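Glutamine aminotransferase class-II domain protein (Ruegeria pomeroyi, PDB 3MDN) probably acts as a class-II glutamine amidotransferase of the Ntn-hydrolase type, releasing ammonia from glutamine. Local coordinates at residues H179-F191 and A200-Y212. Sequence-based numbering, arbitrary orientation.
Sequences HGTTPHMRLSAAF and ARYSSDHIAPSVY
The guanidinium of Arg186 lies between Ile207, whose CB sits 3.5 Å above the centre of one face, and the ring of Pro183, whose CG lies over the opposite face, while the carboxylate of Asp205 meets its edge. At the Tyr202 ring the edge is again the meeting place, with CG of selenomethionine Met185 3.6 Å from CE2. Both groups belong to an antiparallel beta hairpin, strands 185-192 and 197-203, in a sheet consistent with the Ntn-hydrolase fold of its family; helix 161-179 packs on the side of Met185 and Leu187, and its Glu173 accepts a hydrogen bond from Tyr202 OH.

Arg186 grips Asp205 side-on in a salt bridge: NE reaches OD2 at 2.8 Å and NH2 reaches OD1 at 2.5 Å, both on the syn side, with the two planes 38° apart. The bend at chi2 (-110°) turns the arginine chain along the loop after strand 197-203. OD2 also accepts from Ile207 N in an Asx turn, approached from above the carboxylate plane. A lysine in place of Arg186 would probably lose this two-pronged grip and leave Pro183 and Ile207 without the flat group between them.

On the same face of the hairpin, Ser188 CB packs 3.6 Å from Val211 CG2 and against Pro209, as the chain folds back across that face; Ser188 OG hydrogen-bonds Trp6 NE1. Paired backbone bonds join Leu187 with Tyr202 and Ala189 with Ala200. Beyond the last bridge, Ser204 N donates to Met185 O, and Ser204 OG, held between its backbone N and carbonyl carbon (chi1 54°), accepts from Met185 N at 3.0 Å and hydrogen-bonds a water that also accepts from His184 N.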
ATOM      1  N   HIS D 179     -17.082   9.958 -31.157  1.00 24.96           N
ATOM      2  CA  HIS D 179     -16.910   8.539 -30.825  1.00 25.48           C
ATOM      3  C   HIS D 179     -17.522   8.112 -29.493  1.00 26.04           C
ATOM      4  O   HIS D 179     -17.559   6.923 -29.179  1.00 26.62           O
ATOM      5  CB  HIS D 179     -15.413   8.159 -30.819  1.00 25.47           C
ATOM      6  CG  HIS D 179     -14.627   8.704 -31.976  1.00 24.98           C
ATOM      7  ND1 HIS D 179     -14.795   8.252 -33.267  1.00 23.60           N
ATOM      8  CD2 HIS D 179     -13.653   9.650 -32.030  1.00 24.06           C
ATOM      9  CE1 HIS D 179     -13.954   8.888 -34.066  1.00 24.75           C
ATOM     10  NE2 HIS D 179     -13.250   9.742 -33.342  1.00 24.89           N
ATOM     11  N   GLY D 180     -17.981   9.076 -28.703  1.00 26.74           N
ATOM     12  CA  GLY D 180     -18.296   8.840 -27.299  1.00 27.11           C
ATOM     13  C   GLY D 180     -19.785   8.923 -27.015  1.00 27.71           C
ATOM     14  O   GLY D 180     -20.602   8.501 -27.822  1.00 27.39           O
ATOM     15  N   THR D 181     -20.140   9.448 -25.851  1.00 27.79           N
ATOM     16  CA  THR D 181     -21.541   9.580 -25.494  1.00 28.31           C
ATOM     17  C   THR D 181     -21.714  10.837 -24.680  1.00 27.56           C
ATOM     18  O   THR D 181     -20.748  11.559 -24.429  1.00 27.51           O
ATOM     19  CB  THR D 181     -22.060   8.398 -24.628  1.00 28.45           C
ATOM     20  OG1 THR D 181     -21.341   8.372 -23.392  1.00 30.61           O
ATOM     21  CG2 THR D 181     -21.871   7.093 -25.307  1.00 29.01           C
ATOM     22  N   THR D 182     -22.958  11.061 -24.281  1.00 27.10           N
ATOM     23  CA  THR D 182     -23.379  12.119 -23.374  1.00 27.75           C
ATOM     24  C   THR D 182     -23.022  11.726 -21.959  1.00 27.35           C
ATOM     25  O   THR D 182     -23.057  10.534 -21.635  1.00 27.81           O
ATOM     26  CB  THR D 182     -24.913  12.229 -23.421  1.00 27.06           C
ATOM     27  OG1 THR D 182     -25.275  12.856 -24.641  1.00 26.46           O
ATOM     28  CG2 THR D 182     -25.442  13.065 -22.276  1.00 30.31           C
ATOM     29  N   PRO D 183     -22.657  12.702 -21.117  1.00 26.99           N
ATOM     30  CA  PRO D 183     -22.305  14.088 -21.459  1.00 26.56           C
ATOM     31  C   PRO D 183     -20.911  14.178 -22.035  1.00 25.04           C
ATOM     32  O   PRO D 183     -20.007  13.551 -21.525  1.00 24.85           O
ATOM     33  CB  PRO D 183     -22.342  14.820 -20.103  1.00 26.22           C
ATOM     34  CG  PRO D 183     -22.293  13.761 -19.084  1.00 27.57           C
ATOM     35  CD  PRO D 183     -22.954  12.558 -19.683  1.00 27.09           C
ATOM     36  N   HIS D 184     -20.739  14.993 -23.059  1.00 24.25           N
ATOM     37  CA  HIS D 184     -19.499  15.025 -23.784  1.00 24.11           C
ATOM     38  C   HIS D 184     -18.365  15.624 -22.962  1.00 24.50           C
ATOM     39  O   HIS D 184     -17.250  15.136 -23.024  1.00 24.16           O
ATOM     40  CB  HIS D 184     -19.673  15.695 -25.151  1.00 23.77           C
ATOM     41  CG  HIS D 184     -20.665  14.988 -26.022  1.00 24.34           C
ATOM     42  ND1 HIS D 184     -20.471  13.697 -26.470  1.00 22.75           N
ATOM     43  CD2 HIS D 184     -21.870  15.379 -26.504  1.00 22.48           C
ATOM     44  CE1 HIS D 184     -21.521  13.320 -27.182  1.00 22.83           C
ATOM     45  NE2 HIS D 184     -22.377  14.325 -27.225  1.00 22.47           N
HETATM   46  N   MSE D 185     -18.650  16.650 -22.171  1.00 24.16           N
HETATM   47  CA  MSE D 185     -17.606  17.263 -21.377  1.00 23.90           C
HETATM   48  C   MSE D 185     -18.198  17.823 -20.102  1.00 24.46           C
HETATM   49  O   MSE D 185     -19.049  18.707 -20.163  1.00 24.06           O
HETATM   50  CB  MSE D 185     -16.915  18.391 -22.149  1.00 24.05           C
HETATM   51  CG  MSE D 185     -15.911  19.184 -21.269  1.00 24.34           C
HETATM   52 SE   MSE D 185     -14.329  18.077 -20.785  1.00 33.04          SE
HETATM   53  CE  MSE D 185     -13.717  17.678 -22.589  1.00 22.76           C
ATOM     54  N   ARG D 186     -17.794  17.284 -18.954  1.00 24.07           N
ATOM     55  CA  ARG D 186     -18.141  17.888 -17.661  1.00 25.83           C
ATOM     56  C   ARG D 186     -16.827  18.197 -16.964  1.00 26.56           C
ATOM     57  O   ARG D 186     -15.996  17.303 -16.796  1.00 26.91           O
ATOM     58  CB  ARG D 186     -18.949  16.924 -16.804  1.00 25.23           C
ATOM     59  CG  ARG D 186     -20.282  16.504 -17.401  1.00 26.14           C
ATOM     60  CD  ARG D 186     -21.410  17.107 -16.613  1.00 23.91           C
ATOM     61  NE  ARG D 186     -22.743  16.869 -17.169  1.00 24.85           N
ATOM     62  CZ  ARG D 186     -23.622  15.981 -16.694  1.00 26.08           C
ATOM     63  NH1 ARG D 186     -23.300  15.212 -15.650  1.00 25.15           N
ATOM     64  NH2 ARG D 186     -24.829  15.869 -17.262  1.00 21.62           N
ATOM     65  N   LEU D 187     -16.634  19.446 -16.550  1.00 26.84           N
ATOM     66  CA  LEU D 187     -15.313  19.848 -16.110  1.00 26.63           C
ATOM     67  C   LEU D 187     -15.305  20.900 -14.996  1.00 26.86           C
ATOM     68  O   LEU D 187     -15.838  21.977 -15.149  1.00 25.70           O
ATOM     69  CB  LEU D 187     -14.527  20.425 -17.301  1.00 26.44           C
ATOM     70  CG  LEU D 187     -13.150  20.974 -16.866  1.00 26.01           C
ATOM     71  CD1 LEU D 187     -12.068  20.393 -17.718  1.00 22.64           C
ATOM     72  CD2 LEU D 187     -13.094  22.493 -16.952  1.00 25.89           C
ATOM     73  N   SER D 188     -14.651  20.578 -13.890  1.00 27.18           N
ATOM     74  CA  SER D 188     -14.203  21.587 -12.976  1.00 27.95           C
ATOM     75  C   SER D 188     -12.762  21.179 -12.784  1.00 28.52           C
ATOM     76  O   SER D 188     -12.444  19.975 -12.651  1.00 29.78           O
ATOM     77  CB  SER D 188     -14.982  21.539 -11.659  1.00 28.16           C
ATOM     78  OG  SER D 188     -14.360  20.579 -10.835  1.00 32.11           O
ATOM     79  N   ALA D 189     -11.857  22.141 -12.855  1.00 27.81           N
ATOM     80  CA  ALA D 189     -10.430  21.829 -12.732  1.00 26.68           C
ATOM     81  C   ALA D 189      -9.757  22.939 -11.946  1.00 26.53           C
ATOM     82  O   ALA D 189     -10.204  24.104 -12.005  1.00 25.67           O
ATOM     83  CB  ALA D 189      -9.802  21.745 -14.109  1.00 26.89           C
ATOM     84  N   ALA D 190      -8.697  22.583 -11.219  1.00 25.32           N
ATOM     85  CA  ALA D 190      -7.787  23.564 -10.595  1.00 25.02           C
ATOM     86  C   ALA D 190      -6.392  23.257 -11.045  1.00 25.14           C
ATOM     87  O   ALA D 190      -6.048  22.087 -11.271  1.00 26.01           O
ATOM     88  CB  ALA D 190      -7.867  23.512  -9.065  1.00 25.95           C
ATOM     89  N   PHE D 191      -5.580  24.286 -11.214  1.00 23.82           N
ATOM     90  CA  PHE D 191      -4.254  24.103 -11.783  1.00 24.27           C
ATOM     91  C   PHE D 191      -3.368  25.320 -11.472  1.00 23.95           C
ATOM     92  O   PHE D 191      -3.884  26.381 -11.206  1.00 22.69           O
ATOM     93  CB  PHE D 191      -4.291  23.741 -13.285  1.00 23.98           C
ATOM     94  CG  PHE D 191      -5.065  24.705 -14.153  1.00 26.03           C
ATOM     95  CD1 PHE D 191      -6.455  24.664 -14.214  1.00 25.87           C
ATOM     96  CD2 PHE D 191      -4.401  25.639 -14.939  1.00 26.03           C
ATOM     97  CE1 PHE D 191      -7.159  25.567 -15.013  1.00 28.12           C
ATOM     98  CE2 PHE D 191      -5.102  26.538 -15.742  1.00 26.97           C
ATOM     99  CZ  PHE D 191      -6.465  26.490 -15.804  1.00 24.86           C
ATOM    100  N   ALA D 200     -11.242  26.447 -13.481  1.00 24.69           N
ATOM    101  CA  ALA D 200     -12.205  26.657 -14.558  1.00 25.34           C
ATOM    102  C   ALA D 200     -13.362  25.704 -14.339  1.00 24.91           C
ATOM    103  O   ALA D 200     -13.216  24.683 -13.692  1.00 25.00           O
ATOM    104  CB  ALA D 200     -11.550  26.420 -15.928  1.00 24.81           C
ATOM    105  N   ARG D 201     -14.521  26.078 -14.851  1.00 25.02           N
ATOM    106  CA  ARG D 201     -15.728  25.263 -14.764  1.00 24.38           C
ATOM    107  C   ARG D 201     -16.443  25.378 -16.085  1.00 23.95           C
ATOM    108  O   ARG D 201     -16.674  26.493 -16.581  1.00 22.69           O
ATOM    109  CB  ARG D 201     -16.632  25.722 -13.609  1.00 24.07           C
ATOM    110  CG  ARG D 201     -17.906  24.904 -13.421  1.00 24.07           C
ATOM    111  CD  ARG D 201     -18.766  25.505 -12.299  1.00 23.06           C
ATOM    112  NE  ARG D 201     -19.947  24.708 -11.980  1.00 23.65           N
ATOM    113  CZ  ARG D 201     -20.968  25.149 -11.250  1.00 25.23           C
ATOM    114  NH1 ARG D 201     -20.960  26.399 -10.787  1.00 25.17           N
ATOM    115  NH2 ARG D 201     -22.002  24.350 -11.000  1.00 22.76           N
ATOM    116  N   TYR D 202     -16.761  24.218 -16.669  1.00 24.04           N
ATOM    117  CA  TYR D 202     -17.421  24.171 -17.967  1.00 23.95           C
ATOM    118  C   TYR D 202     -18.165  22.846 -18.171  1.00 23.39           C
ATOM    119  O   TYR D 202     -17.763  21.821 -17.654  1.00 23.28           O
ATOM    120  CB  TYR D 202     -16.372  24.368 -19.084  1.00 25.42           C
ATOM    121  CG  TYR D 202     -16.921  24.011 -20.448  1.00 26.63           C
ATOM    122  CD1 TYR D 202     -17.783  24.883 -21.124  1.00 28.37           C
ATOM    123  CD2 TYR D 202     -16.670  22.769 -21.004  1.00 25.42           C
ATOM    124  CE1 TYR D 202     -18.340  24.540 -22.351  1.00 28.37           C
ATOM    125  CE2 TYR D 202     -17.205  22.414 -22.228  1.00 26.32           C
ATOM    126  CZ  TYR D 202     -18.042  23.313 -22.900  1.00 29.14           C
ATOM    127  OH  TYR D 202     -18.573  22.953 -24.131  1.00 29.78           O
ATOM    128  N   SER D 203     -19.251  22.862 -18.931  1.00 23.23           N
ATOM    129  CA  SER D 203     -19.957  21.622 -19.294  1.00 22.93           C
ATOM    130  C   SER D 203     -20.565  21.735 -20.693  1.00 23.71           C
ATOM    131  O   SER D 203     -21.006  22.815 -21.102  1.00 23.23           O
ATOM    132  CB  SER D 203     -21.083  21.326 -18.285  1.00 21.83           C
ATOM    133  OG  SER D 203     -21.800  20.141 -18.663  1.00 20.44           O
ATOM    134  N   SER D 204     -20.653  20.625 -21.401  1.00 23.75           N
ATOM    135  CA  SER D 204     -21.383  20.632 -22.664  1.00 25.19           C
ATOM    136  C   SER D 204     -22.903  20.598 -22.458  1.00 25.88           C
ATOM    137  O   SER D 204     -23.647  20.707 -23.437  1.00 26.50           O
ATOM    138  CB  SER D 204     -20.970  19.441 -23.514  1.00 24.97           C
ATOM    139  OG  SER D 204     -21.126  18.257 -22.756  1.00 24.96           O
ATOM    140  N   ASP D 205     -23.363  20.410 -21.217  1.00 26.48           N
ATOM    141  CA  ASP D 205     -24.816  20.437 -20.926  1.00 27.18           C
ATOM    142  C   ASP D 205     -25.109  21.378 -19.754  1.00 27.92           C
ATOM    143  O   ASP D 205     -24.287  22.244 -19.458  1.00 28.09           O
ATOM    144  CB  ASP D 205     -25.448  19.020 -20.776  1.00 27.07           C
ATOM    145  CG  ASP D 205     -24.869  18.181 -19.589  1.00 27.75           C
ATOM    146  OD1 ASP D 205     -25.180  16.964 -19.527  1.00 26.79           O
ATOM    147  OD2 ASP D 205     -24.142  18.702 -18.708  1.00 26.98           O
ATOM    148  N   HIS D 206     -26.256  21.218 -19.096  1.00 28.63           N
ATOM    149  CA  HIS D 206     -26.658  22.080 -17.969  1.00 29.98           C
ATOM    150  C   HIS D 206     -26.059  21.723 -16.608  1.00 30.42           C
ATOM    151  O   HIS D 206     -26.216  22.486 -15.665  1.00 31.18           O
ATOM    152  CB  HIS D 206     -28.185  22.100 -17.829  1.00 30.68           C
ATOM    153  CG  HIS D 206     -28.789  20.734 -17.708  1.00 32.95           C
ATOM    154  ND1 HIS D 206     -28.555  19.734 -18.632  1.00 33.99           N
ATOM    155  CD2 HIS D 206     -29.608  20.197 -16.770  1.00 34.99           C
ATOM    156  CE1 HIS D 206     -29.210  18.645 -18.272  1.00 35.54           C
ATOM    157  NE2 HIS D 206     -29.857  18.898 -17.146  1.00 36.45           N
ATOM    158  N   ILE D 207     -25.390  20.575 -16.492  1.00 30.07           N
ATOM    159  CA  ILE D 207     -24.778  20.161 -15.214  1.00 29.53           C
ATOM    160  C   ILE D 207     -23.247  20.311 -15.283  1.00 28.73           C
ATOM    161  O   ILE D 207     -22.624  19.815 -16.225  1.00 28.29           O
ATOM    162  CB  ILE D 207     -25.109  18.671 -14.878  1.00 29.64           C
ATOM    163  CG1 ILE D 207     -26.610  18.483 -14.593  1.00 30.39           C
ATOM    164  CG2 ILE D 207     -24.260  18.167 -13.706  1.00 30.07           C
ATOM    165  CD1 ILE D 207     -27.043  17.010 -14.483  1.00 29.33           C
ATOM    166  N   ALA D 208     -22.661  20.977 -14.295  1.00 27.58           N
ATOM    167  CA  ALA D 208     -21.215  21.187 -14.217  1.00 27.74           C
ATOM    168  C   ALA D 208     -20.776  20.982 -12.780  1.00 27.33           C
ATOM    169  O   ALA D 208     -21.381  21.552 -11.903  1.00 27.80           O
ATOM    170  CB  ALA D 208     -20.893  22.592 -14.649  1.00 28.20           C
ATOM    171  N   PRO D 209     -19.744  20.159 -12.527  1.00 26.89           N
ATOM    172  CA  PRO D 209     -19.289  19.983 -11.149  1.00 26.88           C
ATOM    173  C   PRO D 209     -18.971  21.367 -10.546  1.00 27.26           C
ATOM    174  O   PRO D 209     -18.533  22.280 -11.265  1.00 28.51           O
ATOM    175  CB  PRO D 209     -18.029  19.100 -11.290  1.00 26.48           C
ATOM    176  CG  PRO D 209     -18.084  18.550 -12.733  1.00 26.13           C
ATOM    177  CD  PRO D 209     -18.809  19.577 -13.515  1.00 27.38           C
ATOM    178  N   SER D 210     -19.244  21.544  -9.262  1.00 26.80           N
ATOM    179  CA  SER D 210     -19.372  22.876  -8.726  1.00 25.78           C
ATOM    180  C   SER D 210     -18.005  23.445  -8.332  1.00 25.24           C
ATOM    181  O   SER D 210     -17.027  22.695  -8.154  1.00 24.07           O
ATOM    182  CB  SER D 210     -20.387  22.894  -7.573  1.00 26.64           C
ATOM    183  OG  SER D 210     -20.007  22.025  -6.529  1.00 27.06           O
ATOM    184  N   VAL D 211     -17.904  24.766  -8.276  1.00 23.10           N
ATOM    185  CA  VAL D 211     -16.667  25.403  -7.839  1.00 22.38           C
ATOM    186  C   VAL D 211     -17.039  26.614  -7.003  1.00 22.93           C
ATOM    187  O   VAL D 211     -17.905  27.383  -7.403  1.00 21.27           O
ATOM    188  CB  VAL D 211     -15.804  25.869  -9.010  1.00 22.69           C
ATOM    189  CG1 VAL D 211     -14.602  26.677  -8.495  1.00 22.78           C
ATOM    190  CG2 VAL D 211     -15.323  24.671  -9.865  1.00 22.52           C
ATOM    191  N   TYR D 212     -16.408  26.768  -5.834  1.00 22.65           N
ATOM    192  CA  TYR D 212     -16.681  27.915  -4.955  1.00 22.44           C
ATOM    193  C   TYR D 212     -15.336  28.458  -4.510  1.00 22.38           C
ATOM    194  O   TYR D 212     -14.380  27.709  -4.455  1.00 22.02           O
ATOM    195  CB  TYR D 212     -17.456  27.483  -3.712  1.00 22.30           C
ATOM    196  CG  TYR D 212     -18.824  26.892  -3.995  1.00 23.59           C
ATOM    197  CD1 TYR D 212     -18.970  25.532  -4.198  1.00 24.58           C
ATOM    198  CD2 TYR D 212     -19.966  27.697  -4.074  1.00 23.83           C
ATOM    199  CE1 TYR D 212     -20.216  24.961  -4.440  1.00 25.59           C
ATOM    200  CE2 TYR D 212     -21.218  27.128  -4.344  1.00 26.01           C
ATOM    201  CZ  TYR D 212     -21.317  25.742  -4.525  1.00 27.47           C
ATOM    202  OH  TYR D 212     -22.512  25.105  -4.802  1.00 30.22           O
TER
HETATM  203  O   HOH W   1     -23.411  16.780 -23.584  1.00 11.81           O